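Local coordinates for protein methyltransferase (Streptococcus mutans, PDB 2B78) that binds S-adenosyl-L-homocysteine and is probably an S-adenosylmethionine-dependent methyltransferase, perhaps one that acts on RNA, at residues Q173-E178 with S182-L187; K92-Y97 with D198-R203; A229-G234 with A253-N258; A137-V142 with H164-E169. All blocks are in the same frame, centred on the assembly; numbering follows the deposited sequence.

Contact 1: residues Q173-E178 with S182-L187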
loop_
_atom_site.group_PDB
_atom_site.type_symbol
_atom_site.label_atom_id
_atom_site.label_comp_id
_atom_site.label_asym_id
_atom_site.label_seq_id
_atom_site.Cartn_x
_atom_site.Cartn_y
_atom_site.Cartn_z
ATOM N N GLN A 173 2.595 6.339 -19.982
ATOM C CA GLN A 173 1.333 6.348 -19.243
ATOM C C GLN A 173 0.296 5.537 -20.008
ATOM O O GLN A 173 0.181 5.664 -21.228
ATOM C CB GLN A 173 0.823 7.779 -19.058
ATOM C CG GLN A 173 1.572 8.557 -18.000
ATOM C CD GLN A 173 1.061 9.973 -17.850
ATOM O OE1 GLN A 173 -0.146 10.206 -17.781
ATOM N NE2 GLN A 173 1.983 10.933 -17.786
ATOM N N PHE A 174 -0.451 4.696 -19.296
ATOM C CA PHE A 174 -1.478 3.881 -19.930
ATOM C C PHE A 174 -2.595 3.592 -18.936
ATOM O O PHE A 174 -2.448 3.855 -17.743
ATOM C CB PHE A 174 -0.872 2.574 -20.470
ATOM C CG PHE A 174 -0.225 1.705 -19.412
ATOM C CD1 PHE A 174 -0.968 0.742 -18.727
ATOM C CD2 PHE A 174 1.121 1.858 -19.100
ATOM C CE1 PHE A 174 -0.372 -0.061 -17.734
ATOM C CE2 PHE A 174 1.731 1.066 -18.116
ATOM C CZ PHE A 174 0.987 0.108 -17.433
ATOM N N LEU A 175 -3.706 3.052 -19.426
ATOM C CA LEU A 175 -4.847 2.754 -18.574
ATOM C C LEU A 175 -4.927 1.290 -18.166
ATOM O O LEU A 175 -4.467 0.400 -18.889
ATOM C CB LEU A 175 -6.147 3.111 -19.295
ATOM C CG LEU A 175 -6.364 4.533 -19.817
ATOM C CD1 LEU A 175 -7.639 4.564 -20.671
ATOM C CD2 LEU A 175 -6.451 5.505 -18.662
ATOM N N ILE A 176 -5.483 1.056 -16.980
ATOM C CA ILE A 176 -5.726 -0.292 -16.486
ATOM C C ILE A 176 -7.162 -0.229 -15.997
ATOM O O ILE A 176 -7.761 0.860 -15.963
ATOM C CB ILE A 176 -4.748 -0.715 -15.340
ATOM C CG1 ILE A 176 -4.789 0.272 -14.173
ATOM C CG2 ILE A 176 -3.317 -0.837 -15.898
ATOM C CD1 ILE A 176 -5.894 -0.008 -13.167
ATOM N N LEU A 177 -7.738 -1.380 -15.660
ATOM C CA LEU A 177 -9.106 -1.418 -15.188
ATOM C C LEU A 177 -9.097 -1.938 -13.762
ATOM O O LEU A 177 -8.306 -2.826 -13.427
ATOM C CB LEU A 177 -9.936 -2.359 -16.068
ATOM C CG LEU A 177 -11.433 -2.095 -16.246
ATOM C CD1 LEU A 177 -11.624 -0.887 -17.155
ATOM C CD2 LEU A 177 -12.104 -3.320 -16.867
ATOM N N GLU A 178 -9.959 -1.366 -12.922
ATOM C CA GLU A 178 -10.092 -1.801 -11.530
ATOM C C GLU A 178 -11.554 -1.636 -11.155
ATOM O O GLU A 178 -12.096 -0.531 -11.231
ATOM C CB GLU A 178 -9.236 -0.954 -10.585
ATOM C CG GLU A 178 -9.126 -1.541 -9.170
ATOM C CD GLU A 178 -8.585 -0.545 -8.157
ATOM O OE1 GLU A 178 -9.331 0.387 -7.781
ATOM O OE2 GLU A 178 -7.419 -0.692 -7.735
ATOM N N SER A 182 -11.732 2.690 -15.462
ATOM C CA SER A 182 -10.353 2.966 -15.872
ATOM C C SER A 182 -9.578 3.929 -14.996
ATOM O O SER A 182 -10.145 4.861 -14.426
ATOM C CB SER A 182 -10.336 3.498 -17.312
ATOM O OG SER A 182 -10.904 2.561 -18.211
ATOM N N TYR A 183 -8.267 3.697 -14.918
ATOM C CA TYR A 183 -7.351 4.529 -14.153
ATOM C C TYR A 183 -6.062 4.668 -14.963
ATOM O O TYR A 183 -5.586 3.697 -15.555
ATOM C CB TYR A 183 -7.013 3.876 -12.811
ATOM C CG TYR A 183 -8.168 3.813 -11.841
ATOM C CD1 TYR A 183 -8.531 4.926 -11.090
ATOM C CD2 TYR A 183 -8.902 2.643 -11.688
ATOM C CE1 TYR A 183 -9.609 4.879 -10.197
ATOM C CE2 TYR A 183 -9.980 2.584 -10.802
ATOM C CZ TYR A 183 -10.323 3.709 -10.061
ATOM O OH TYR A 183 -11.375 3.647 -9.176
ATOM N N ASN A 184 -5.510 5.874 -14.973
ATOM C CA ASN A 184 -4.278 6.186 -15.689
ATOM C C ASN A 184 -3.069 5.933 -14.781
ATOM O O ASN A 184 -2.978 6.476 -13.677
ATOM C CB ASN A 184 -4.314 7.654 -16.152
ATOM C CG ASN A 184 -3.009 8.109 -16.793
ATOM O OD1 ASN A 184 -2.102 8.605 -16.117
ATOM N ND2 ASN A 184 -2.906 7.942 -18.105
ATOM N N VAL A 185 -2.148 5.095 -15.250
ATOM C CA VAL A 185 -0.955 4.765 -14.481
ATOM C C VAL A 185 0.324 4.941 -15.293
ATOM O O VAL A 185 0.291 5.114 -16.521
ATOM C CB VAL A 185 -1.007 3.305 -13.939
ATOM C CG1 VAL A 185 -2.258 3.107 -13.078
ATOM C CG2 VAL A 185 -0.991 2.310 -15.088
ATOM N N PHE A 186 1.449 4.887 -14.591
ATOM C CA PHE A 186 2.764 5.042 -15.200
ATOM C C PHE A 186 3.727 4.170 -14.399
ATOM O O PHE A 186 3.665 4.150 -13.170
ATOM C CB PHE A 186 3.174 6.529 -15.193
ATOM C CG PHE A 186 2.836 7.270 -13.915
ATOM C CD1 PHE A 186 3.760 7.358 -12.871
ATOM C CD2 PHE A 186 1.605 7.898 -13.770
ATOM C CE1 PHE A 186 3.457 8.066 -11.699
ATOM C CE2 PHE A 186 1.288 8.608 -12.604
ATOM C CZ PHE A 186 2.215 8.693 -11.569
ATOM N N LEU A 187 4.615 3.451 -15.089
ATOM C CA LEU A 187 5.526 2.528 -14.422
ATOM C C LEU A 187 6.984 2.925 -14.301
ATOM O O LEU A 187 7.745 2.239 -13.612
ATOM C CB LEU A 187 5.469 1.155 -15.106
ATOM C CG LEU A 187 4.145 0.402 -15.051
ATOM C CD1 LEU A 187 4.337 -0.986 -15.647
ATOM C CD2 LEU A 187 3.672 0.313 -13.602
HETATM O O HOH W 1 -11.901 0.914 -8.834
#
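Gln-173 meets the second segment through its backbone and the aliphatic part of its side chain: its CA lies 3.2 Å from Val-185 O in a CA-H...O contact, and its CG rests on Phe-186 CB. Phe-174 is bonded through both backbone polar atoms, its N giving to Val-185 O at 2.9 Å and its O accepting from Val-185 N at 2.8 Å, the latter almost straight at 177°. With chi1 at 60°, its CG sits between the backbone N and carbonyl carbon, and the ring lies under Val-185 CG2, 3.9 Å from the ring centroid, while Leu-187 CD1 meets the ring edge. Leu-175, on the face it shares with Asn-184, Leu-177 and Ser-182, lays CD2 against Asn-184 CA. The two strands form a twisted antiparallel beta hairpin, their axes at 140°, and Phe-186 just beyond it lies next to Arg-246, a residue that binds S-adenosyl-L-homocysteine. Ile-176 repeats the paired bonding, its N reaching Tyr-183 O at 3.0 Å while Tyr-183 N returns to Ile-176 O. Its branched chain suits the buried face, where CG1 packs on Val-185 CG1. Leu-177 stands opposite Ser-182, CD1 against OG. At Glu-178 the methylene CB touches Tyr-183 CE2 at 3.6 Å; one water binds Glu-178 O, Glu-178 OE1 and Tyr-183 OH, and OE1 also forms a salt bridge with Arg-203.

Contact 2: residues K92-Y97 with D198-R203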
loop_
_atom_site.group_PDB
_atom_site.type_symbol
_atom_site.label_atom_id
_atom_site.label_comp_id
_atom_site.label_asym_id
_atom_site.label_seq_id
_atom_site.Cartn_x
_atom_site.Cartn_y
_atom_site.Cartn_z
ATOM N N LYS A 92 -11.540 -10.026 -15.652
ATOM C CA LYS A 92 -10.987 -8.922 -16.426
ATOM C C LYS A 92 -11.538 -7.562 -15.985
ATOM O O LYS A 92 -11.268 -6.544 -16.625
ATOM C CB LYS A 92 -11.220 -9.142 -17.927
ATOM C CG LYS A 92 -10.395 -10.294 -18.486
ATOM C CD LYS A 92 -10.384 -10.332 -20.001
ATOM C CE LYS A 92 -9.466 -11.450 -20.508
ATOM N NZ LYS A 92 -9.494 -11.621 -21.999
ATOM N N LEU A 93 -12.289 -7.544 -14.886
ATOM C CA LEU A 93 -12.838 -6.292 -14.346
ATOM C C LEU A 93 -11.718 -5.524 -13.663
ATOM O O LEU A 93 -11.789 -4.303 -13.515
ATOM C CB LEU A 93 -13.935 -6.569 -13.312
ATOM C CG LEU A 93 -15.313 -7.012 -13.811
ATOM C CD1 LEU A 93 -16.195 -7.336 -12.614
ATOM C CD2 LEU A 93 -15.938 -5.913 -14.659
ATOM N N THR A 94 -10.697 -6.260 -13.228
ATOM C CA THR A 94 -9.529 -5.683 -12.559
ATOM C C THR A 94 -8.277 -6.249 -13.206
ATOM O O THR A 94 -7.979 -7.429 -13.048
ATOM C CB THR A 94 -9.529 -6.041 -11.070
ATOM O OG1 THR A 94 -10.582 -5.324 -10.421
ATOM C CG2 THR A 94 -8.182 -5.685 -10.429
ATOM N N THR A 95 -7.538 -5.408 -13.926
ATOM C CA THR A 95 -6.347 -5.870 -14.619
ATOM C C THR A 95 -5.050 -5.439 -13.953
ATOM O O THR A 95 -3.964 -5.675 -14.479
ATOM C CB THR A 95 -6.348 -5.402 -16.090
ATOM O OG1 THR A 95 -6.280 -3.969 -16.152
ATOM C CG2 THR A 95 -7.618 -5.873 -16.782
ATOM N N ALA A 96 -5.160 -4.820 -12.785
ATOM C CA ALA A 96 -3.974 -4.403 -12.053
ATOM C C ALA A 96 -4.191 -4.834 -10.612
ATOM O O ALA A 96 -5.167 -4.435 -9.989
ATOM C CB ALA A 96 -3.780 -2.879 -12.142
ATOM N N TYR A 97 -3.292 -5.668 -10.098
ATOM C CA TYR A 97 -3.386 -6.155 -8.727
ATOM C C TYR A 97 -2.028 -6.682 -8.296
ATOM O O TYR A 97 -1.116 -6.798 -9.117
ATOM C CB TYR A 97 -4.458 -7.248 -8.617
ATOM C CG TYR A 97 -4.235 -8.449 -9.518
ATOM C CD1 TYR A 97 -3.594 -9.593 -9.042
ATOM C CD2 TYR A 97 -4.656 -8.437 -10.852
ATOM C CE1 TYR A 97 -3.381 -10.692 -9.871
ATOM C CE2 TYR A 97 -4.441 -9.533 -11.690
ATOM C CZ TYR A 97 -3.804 -10.653 -11.192
ATOM O OH TYR A 97 -3.578 -11.733 -12.020
ATOM N N ASP A 198 -3.734 -1.156 -3.200
ATOM C CA ASP A 198 -4.279 -1.686 -1.955
ATOM C C ASP A 198 -5.595 -1.044 -1.518
ATOM O O ASP A 198 -6.304 -1.595 -0.685
ATOM C CB ASP A 198 -3.244 -1.609 -0.816
ATOM C CG ASP A 198 -2.632 -0.227 -0.656
ATOM O OD1 ASP A 198 -3.367 0.774 -0.708
ATOM O OD2 ASP A 198 -1.396 -0.151 -0.461
ATOM N N GLN A 199 -5.945 0.106 -2.082
ATOM C CA GLN A 199 -7.206 0.758 -1.709
ATOM C C GLN A 199 -8.371 0.416 -2.644
ATOM O O GLN A 199 -9.416 1.093 -2.644
ATOM C CB GLN A 199 -7.000 2.272 -1.661
ATOM C CG GLN A 199 -5.854 2.652 -0.743
ATOM C CD GLN A 199 -5.591 4.136 -0.687
ATOM O OE1 GLN A 199 -5.327 4.774 -1.712
ATOM N NE2 GLN A 199 -5.645 4.703 0.522
ATOM N N ARG A 200 -8.195 -0.650 -3.419
ATOM C CA ARG A 200 -9.205 -1.085 -4.387
ATOM C C ARG A 200 -10.598 -1.302 -3.825
ATOM O O ARG A 200 -11.588 -0.955 -4.458
ATOM C CB ARG A 200 -8.763 -2.381 -5.066
ATOM C CG ARG A 200 -9.820 -2.969 -6.004
ATOM C CD ARG A 200 -9.280 -4.170 -6.769
ATOM N NE ARG A 200 -9.007 -5.289 -5.880
ATOM C CZ ARG A 200 -7.804 -5.647 -5.434
ATOM N NH1 ARG A 200 -6.719 -4.980 -5.790
ATOM N NH2 ARG A 200 -7.700 -6.680 -4.614
ATOM N N GLN A 201 -10.686 -1.899 -2.645
ATOM C CA GLN A 201 -11.999 -2.175 -2.084
ATOM C C GLN A 201 -12.659 -0.915 -1.529
ATOM O O GLN A 201 -13.877 -0.853 -1.419
ATOM C CB GLN A 201 -11.885 -3.292 -1.038
ATOM C CG GLN A 201 -11.191 -4.532 -1.635
ATOM C CD GLN A 201 -11.185 -5.737 -0.722
ATOM O OE1 GLN A 201 -11.425 -5.630 0.481
ATOM N NE2 GLN A 201 -10.887 -6.899 -1.290
ATOM N N VAL A 202 -11.863 0.100 -1.207
ATOM C CA VAL A 202 -12.424 1.352 -0.707
ATOM C C VAL A 202 -13.014 2.074 -1.915
ATOM O O VAL A 202 -14.106 2.651 -1.839
ATOM C CB VAL A 202 -11.351 2.254 -0.051
ATOM C CG1 VAL A 202 -12.012 3.500 0.513
ATOM C CG2 VAL A 202 -10.629 1.501 1.063
ATOM N N ARG A 203 -12.284 2.047 -3.033
ATOM C CA ARG A 203 -12.770 2.669 -4.259
ATOM C C ARG A 203 -14.008 1.916 -4.747
ATOM O O ARG A 203 -14.910 2.519 -5.320
ATOM C CB ARG A 203 -11.688 2.680 -5.343
ATOM C CG ARG A 203 -10.607 3.735 -5.117
ATOM C CD ARG A 203 -9.647 3.846 -6.294
ATOM N NE ARG A 203 -8.806 2.654 -6.431
ATOM C CZ ARG A 203 -7.642 2.484 -5.813
ATOM N NH1 ARG A 203 -7.167 3.430 -5.013
ATOM N NH2 ARG A 203 -6.956 1.364 -5.992
HETATM O O HOH W 2 -6.331 -3.196 -7.889
#
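Thr-94 and Arg-200 provide the nearest direct packing, and it is light. Arg-200 CD lies beside the fork of the threonine, 4.0 Å from Thr-94 OG1 and 4.1 Å from Thr-94 CG2. The compact, two-natured threonine suits this place: its methyl meets the arginine's methylene, while its hydroxyl is hydrogen-bonded to Asn-179 N. Arg-200 NH1 comes 4.3 Å from Tyr-97 CB, a distant approach.

Polar linkage runs through a single water. It donates to Ala-96 O at 2.7 Å and accepts from Arg-200 NH1 at 2.8 Å, lying in the guanidinium plane at its edge. The arginine side chain runs out straight from the backbone through chi1 (175°) and chi2 (174°), then bends at chi3 (67°). The contact thus joins the start of edge strand 96-101, in the five-stranded mixed sheet, to the first turn of helix 200-210, which precedes the first strand, 215-219, of the Rossmann-like methyltransferase sheet. Gln-199 is the N-cap of that helix, and its O accepts from Arg-203 N at 3.0 Å.

Charge pairing anchors Arg-200, whose NH2 forms a salt bridge with Asp-365 OD1; the long side chain carries a guanidinium with several N-H groups, enough to hold a carboxylate and the water at once. Arg-203 NH2 is hydrogen-bonded to Phe-196 O.

Contact 3: residues A229-G234 with A253-N258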
loop_
_atom_site.group_PDB
_atom_site.type_symbol
_atom_site.label_atom_id
_atom_site.label_comp_id
_atom_site.label_asym_id
_atom_site.label_seq_id
_atom_site.Cartn_x
_atom_site.Cartn_y
_atom_site.Cartn_z
ATOM N N ALA A 229 -13.627 7.535 -8.463
ATOM C CA ALA A 229 -14.445 6.404 -8.012
ATOM C C ALA A 229 -15.799 6.926 -7.526
ATOM O O ALA A 229 -16.868 6.426 -7.913
ATOM C CB ALA A 229 -13.727 5.659 -6.872
ATOM N N ALA A 230 -15.754 7.942 -6.676
ATOM C CA ALA A 230 -16.978 8.539 -6.156
ATOM C C ALA A 230 -17.833 9.108 -7.294
ATOM O O ALA A 230 -19.059 8.982 -7.281
ATOM C CB ALA A 230 -16.627 9.632 -5.155
ATOM N N ALA A 231 -17.187 9.727 -8.278
ATOM C CA ALA A 231 -17.895 10.296 -9.419
ATOM C C ALA A 231 -18.649 9.208 -10.191
ATOM O O ALA A 231 -19.785 9.418 -10.634
ATOM C CB ALA A 231 -16.897 11.007 -10.348
ATOM N N MET A 232 -18.006 8.049 -10.357
ATOM C CA MET A 232 -18.609 6.927 -11.070
ATOM C C MET A 232 -19.728 6.290 -10.255
ATOM O O MET A 232 -20.525 5.508 -10.777
ATOM C CB MET A 232 -17.552 5.865 -11.395
ATOM C CG MET A 232 -16.556 6.282 -12.480
ATOM S SD MET A 232 -17.356 6.775 -14.019
ATOM C CE MET A 232 -18.069 5.200 -14.557
ATOM N N GLY A 233 -19.768 6.630 -8.971
ATOM C CA GLY A 233 -20.787 6.108 -8.075
ATOM C C GLY A 233 -21.862 7.148 -7.827
ATOM O O GLY A 233 -22.605 7.067 -6.850
ATOM N N GLY A 234 -21.913 8.157 -8.691
ATOM C CA GLY A 234 -22.945 9.176 -8.582
ATOM C C GLY A 234 -22.793 10.309 -7.590
ATOM O O GLY A 234 -23.795 10.914 -7.199
ATOM N N ALA A 253 -6.512 12.711 -16.063
ATOM C CA ALA A 253 -6.372 11.504 -16.864
ATOM C C ALA A 253 -7.383 10.419 -16.516
ATOM O O ALA A 253 -7.852 9.716 -17.404
ATOM C CB ALA A 253 -4.970 10.957 -16.736
ATOM N N HIS A 254 -7.702 10.268 -15.236
ATOM C CA HIS A 254 -8.674 9.255 -14.811
ATOM C C HIS A 254 -10.080 9.673 -15.243
ATOM O O HIS A 254 -10.853 8.868 -15.773
ATOM C CB HIS A 254 -8.670 9.110 -13.285
ATOM C CG HIS A 254 -7.370 8.637 -12.716
ATOM N ND1 HIS A 254 -6.896 9.067 -11.495
ATOM C CD2 HIS A 254 -6.466 7.745 -13.177
ATOM C CE1 HIS A 254 -5.756 8.457 -11.227
ATOM N NE2 HIS A 254 -5.473 7.647 -12.235
ATOM N N PHE A 255 -10.409 10.938 -15.002
ATOM C CA PHE A 255 -11.721 11.456 -15.350
ATOM C C PHE A 255 -11.965 11.359 -16.846
ATOM O O PHE A 255 -13.061 11.009 -17.274
ATOM C CB PHE A 255 -11.862 12.908 -14.871
ATOM C CG PHE A 255 -12.192 13.031 -13.403
ATOM C CD1 PHE A 255 -13.503 12.884 -12.955
ATOM C CD2 PHE A 255 -11.188 13.265 -12.470
ATOM C CE1 PHE A 255 -13.811 12.971 -11.587
ATOM C CE2 PHE A 255 -11.480 13.354 -11.101
ATOM C CZ PHE A 255 -12.795 13.206 -10.661
ATOM N N GLU A 256 -10.929 11.653 -17.629
ATOM C CA GLU A 256 -11.011 11.590 -19.083
ATOM C C GLU A 256 -11.224 10.148 -19.562
ATOM O O GLU A 256 -12.030 9.891 -20.462
ATOM C CB GLU A 256 -9.722 12.159 -19.688
ATOM C CG GLU A 256 -9.596 12.027 -21.209
ATOM C CD GLU A 256 -10.716 12.737 -21.961
ATOM O OE1 GLU A 256 -10.977 13.925 -21.669
ATOM O OE2 GLU A 256 -11.331 12.111 -22.852
ATOM N N ALA A 257 -10.501 9.216 -18.950
ATOM C CA ALA A 257 -10.582 7.798 -19.316
ATOM C C ALA A 257 -11.976 7.251 -19.105
ATOM O O ALA A 257 -12.383 6.300 -19.773
ATOM C CB ALA A 257 -9.592 6.991 -18.494
ATOM N N ASN A 258 -12.708 7.847 -18.166
ATOM C CA ASN A 258 -14.063 7.405 -17.866
ATOM C C ASN A 258 -15.116 8.330 -18.461
ATOM O O ASN A 258 -16.293 8.261 -18.111
ATOM C CB ASN A 258 -14.231 7.279 -16.354
ATOM C CG ASN A 258 -13.316 6.223 -15.762
ATOM O OD1 ASN A 258 -12.354 6.536 -15.057
ATOM N ND2 ASN A 258 -13.605 4.958 -16.063
#
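Met-232 and Asn-258 bring the C-terminal ends of two helices together, their CA atoms 8.2 Å apart, with Ala-231 and Phe-255 also near, at 8.6 Å. The first helix, 225-232, closes in a Schellman motif: Gly-234 is the C-prime residue with positive phi, its N bonds to Ala-231 O at 3.1 Å, and the N-H of the next residue returns to Ala-230 O. Glycine suits that left-handed position, where a side chain would jam against the preceding carbonyl. Helix 247-257 ends differently: Asn-258 leaves helical geometry with phi still negative.

The side chains make two touches. Ala-231, whose CB points toward the other helix, lays that methyl against Phe-255 CE1 at 3.9 Å; a small residue here lets the ring come close to the helix surface. Met-232 starts off in another direction, but its chain bends at chi2 (-56°) and chi3 (-67°), folding SD back onto Asn-258 CB at 3.9 Å. A flexible thioether can fold to follow the surface it packs on. Leu-260 in the following loop touches Ala-231, Met-232 and Phe-255 alike, and Phe-255 also meets His-265.

These are the helices of two successive beta-alpha-beta crossovers, linking the parallel strands 215-219, 237-242 and 265-269 of the Rossmann-like sheet. No hydrogen bond crosses between the two segments, so their contact rests on apolar and sulfur packing, which sets spacing more than it fixes direction.

Contact 4: residues A137-V142 with H164-E169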
loop_
_atom_site.group_PDB
_atom_site.type_symbol
_atom_site.label_atom_id
_atom_site.label_comp_id
_atom_site.label_asym_id
_atom_site.label_seq_id
_atom_site.Cartn_x
_atom_site.Cartn_y
_atom_site.Cartn_z
ATOM N N ALA A 137 14.552 -14.354 -13.038
ATOM C CA ALA A 137 14.622 -15.528 -13.895
ATOM C C ALA A 137 13.532 -16.528 -13.497
ATOM O O ALA A 137 12.828 -17.077 -14.351
ATOM C CB ALA A 137 16.006 -16.174 -13.775
ATOM N N ALA A 138 13.401 -16.758 -12.193
ATOM C CA ALA A 138 12.393 -17.671 -11.667
ATOM C C ALA A 138 10.990 -17.159 -11.963
ATOM O O ALA A 138 10.093 -17.940 -12.297
ATOM C CB ALA A 138 12.569 -17.831 -10.160
ATOM N N PHE A 139 10.793 -15.848 -11.832
ATOM C CA PHE A 139 9.478 -15.256 -12.089
ATOM C C PHE A 139 9.072 -15.410 -13.553
ATOM O O PHE A 139 7.936 -15.791 -13.856
ATOM C CB PHE A 139 9.459 -13.762 -11.725
ATOM C CG PHE A 139 8.115 -13.105 -11.936
ATOM C CD1 PHE A 139 7.152 -13.123 -10.934
ATOM C CD2 PHE A 139 7.800 -12.508 -13.153
ATOM C CE1 PHE A 139 5.891 -12.554 -11.141
ATOM C CE2 PHE A 139 6.550 -11.940 -13.373
ATOM C CZ PHE A 139 5.590 -11.964 -12.362
ATOM N N ARG A 140 9.997 -15.112 -14.463
ATOM C CA ARG A 140 9.686 -15.214 -15.879
ATOM C C ARG A 140 9.273 -16.619 -16.294
ATOM O O ARG A 140 8.500 -16.781 -17.234
ATOM C CB ARG A 140 10.866 -14.729 -16.727
ATOM C CG ARG A 140 11.138 -13.243 -16.556
ATOM C CD ARG A 140 12.283 -12.755 -17.435
ATOM N NE ARG A 140 11.886 -12.542 -18.827
ATOM C CZ ARG A 140 12.715 -12.121 -19.780
ATOM N NH1 ARG A 140 13.986 -11.871 -19.488
ATOM N NH2 ARG A 140 12.278 -11.939 -21.022
ATOM N N GLN A 141 9.764 -17.639 -15.603
ATOM C CA GLN A 141 9.365 -18.997 -15.967
ATOM C C GLN A 141 7.927 -19.264 -15.521
ATOM O O GLN A 141 7.138 -19.876 -16.244
ATOM C CB GLN A 141 10.288 -20.044 -15.335
ATOM C CG GLN A 141 9.835 -21.465 -15.651
ATOM C CD GLN A 141 10.734 -22.545 -15.079
ATOM O OE1 GLN A 141 11.945 -22.530 -15.278
ATOM N NE2 GLN A 141 10.135 -23.507 -14.384
ATOM N N VAL A 142 7.585 -18.788 -14.328
ATOM C CA VAL A 142 6.250 -18.991 -13.779
ATOM C C VAL A 142 5.192 -18.118 -14.456
ATOM O O VAL A 142 4.051 -18.551 -14.649
ATOM C CB VAL A 142 6.256 -18.736 -12.253
ATOM C CG1 VAL A 142 4.846 -18.894 -11.675
ATOM C CG2 VAL A 142 7.227 -19.707 -11.584
ATOM N N HIS A 164 13.541 0.216 -16.374
ATOM C CA HIS A 164 12.954 -0.835 -17.189
ATOM C C HIS A 164 13.774 -2.066 -16.817
ATOM O O HIS A 164 14.996 -1.961 -16.666
ATOM C CB HIS A 164 13.102 -0.499 -18.676
ATOM C CG HIS A 164 12.657 -1.595 -19.591
ATOM N ND1 HIS A 164 11.387 -2.129 -19.552
ATOM C CD2 HIS A 164 13.325 -2.283 -20.548
ATOM C CE1 HIS A 164 11.291 -3.102 -20.440
ATOM N NE2 HIS A 164 12.453 -3.216 -21.058
ATOM N N LEU A 165 13.119 -3.214 -16.645
ATOM C CA LEU A 165 13.813 -4.443 -16.232
ATOM C C LEU A 165 14.008 -5.491 -17.317
ATOM O O LEU A 165 15.127 -5.976 -17.516
ATOM C CB LEU A 165 13.088 -5.088 -15.044
ATOM C CG LEU A 165 13.787 -6.308 -14.431
ATOM C CD1 LEU A 165 15.182 -5.910 -13.967
ATOM C CD2 LEU A 165 12.964 -6.859 -13.264
ATOM N N TYR A 166 12.930 -5.870 -18.001
ATOM C CA TYR A 166 13.053 -6.848 -19.079
ATOM C C TYR A 166 11.885 -6.771 -20.044
ATOM O O TYR A 166 10.854 -6.179 -19.731
ATOM C CB TYR A 166 13.198 -8.278 -18.523
ATOM C CG TYR A 166 11.964 -8.898 -17.875
ATOM C CD1 TYR A 166 10.818 -9.175 -18.619
ATOM C CD2 TYR A 166 11.967 -9.241 -16.522
ATOM C CE1 TYR A 166 9.706 -9.783 -18.033
ATOM C CE2 TYR A 166 10.857 -9.850 -15.927
ATOM C CZ TYR A 166 9.732 -10.116 -16.694
ATOM O OH TYR A 166 8.645 -10.728 -16.126
ATOM N N GLY A 167 12.055 -7.359 -21.224
ATOM C CA GLY A 167 10.988 -7.354 -22.212
ATOM C C GLY A 167 10.725 -6.032 -22.910
ATOM O O GLY A 167 11.612 -5.189 -23.039
ATOM N N GLN A 168 9.489 -5.863 -23.372
ATOM C CA GLN A 168 9.077 -4.649 -24.070
ATOM C C GLN A 168 8.952 -3.466 -23.122
ATOM O O GLN A 168 8.845 -3.636 -21.907
ATOM C CB GLN A 168 7.723 -4.856 -24.754
ATOM C CG GLN A 168 7.746 -5.639 -26.059
ATOM C CD GLN A 168 6.342 -5.957 -26.556
ATOM O OE1 GLN A 168 5.455 -5.104 -26.538
ATOM N NE2 GLN A 168 6.137 -7.190 -27.002
ATOM N N GLU A 169 8.974 -2.263 -23.686
ATOM C CA GLU A 169 8.814 -1.050 -22.897
ATOM C C GLU A 169 7.317 -0.771 -22.893
ATOM O O GLU A 169 6.602 -1.173 -23.813
ATOM C CB GLU A 169 9.552 0.125 -23.551
ATOM C CG GLU A 169 11.056 0.145 -23.336
ATOM C CD GLU A 169 11.474 0.875 -22.068
ATOM O OE1 GLU A 169 12.685 0.861 -21.758
ATOM O OE2 GLU A 169 10.605 1.467 -21.379
#
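Tyr-166 OH is touched by two side chains of the helix, lying 3.6 Å from Phe-139 CD2 at the edge of that ring and 3.6 Å from Arg-140 CG. These are packing contacts; the phenol meets the helix largely through its ring. Arg-140 runs across one face of it in the opposite sense, with CG over Tyr-166 CZ at 3.4 Å, CD 3.5 Å from the ring centroid and the guanidinium toward the CB end. A bend at chi3 (79°) lays the guanidinium nearly parallel to the ring, planes 8° apart and centres 4.1 Å apart: a stack that is also a cation-pi contact. Arginine suits the place because its methylenes and its flat cation can use the same aromatic surface.

The Phe-139 side chain runs at about a right angle to that of Tyr-166 and belongs to an aromatic cluster, stacked on Tyr-143 and edge-to-face with Phe-121 and Phe-78. Helix 132-142 lies in the crossover between the parallel strands 118-123 and 148-153, and Tyr-166 lies where edge strand 162-165 of the same sheet gives out. Leu-165 and Tyr-166 both face Ala-149 in a classic beta bulge, where the chain turns a corner. Gly-167, at positive phi, continues the turn, and its O accepts from His-164 NE2 at 2.9 Å, with the donor 53° out of the carbonyl plane.

Since a stacked guanidinium turns its N-H groups outward in its own plane, Arg-140 can probably keep them hydrated at the surface while its face covers the buried tyrosine.

Overall arrangement
From the N terminus, segment 92-97 opens the longest loop, which contact 2 closes about a hundred residues later at 198-203. Nested inside it, one after the other, are contact 4, joining helix 132-142 to the end of strand 162-165, and contact 1, the hairpin that follows almost directly. Contact 3 comes after all of these, between two helices of the Rossmann-like sheet; none cross. Contacts 2 and 4 reach the same five-stranded sheet, yet their nearest atoms are about 9 Å apart. Contact 1 is the bridge: it touches contact 2 through Leu-177 O and Thr-95 N, and contact 3 through Asn-184 O and His-254 NE2, tying the preceding sheet to the methyltransferase core.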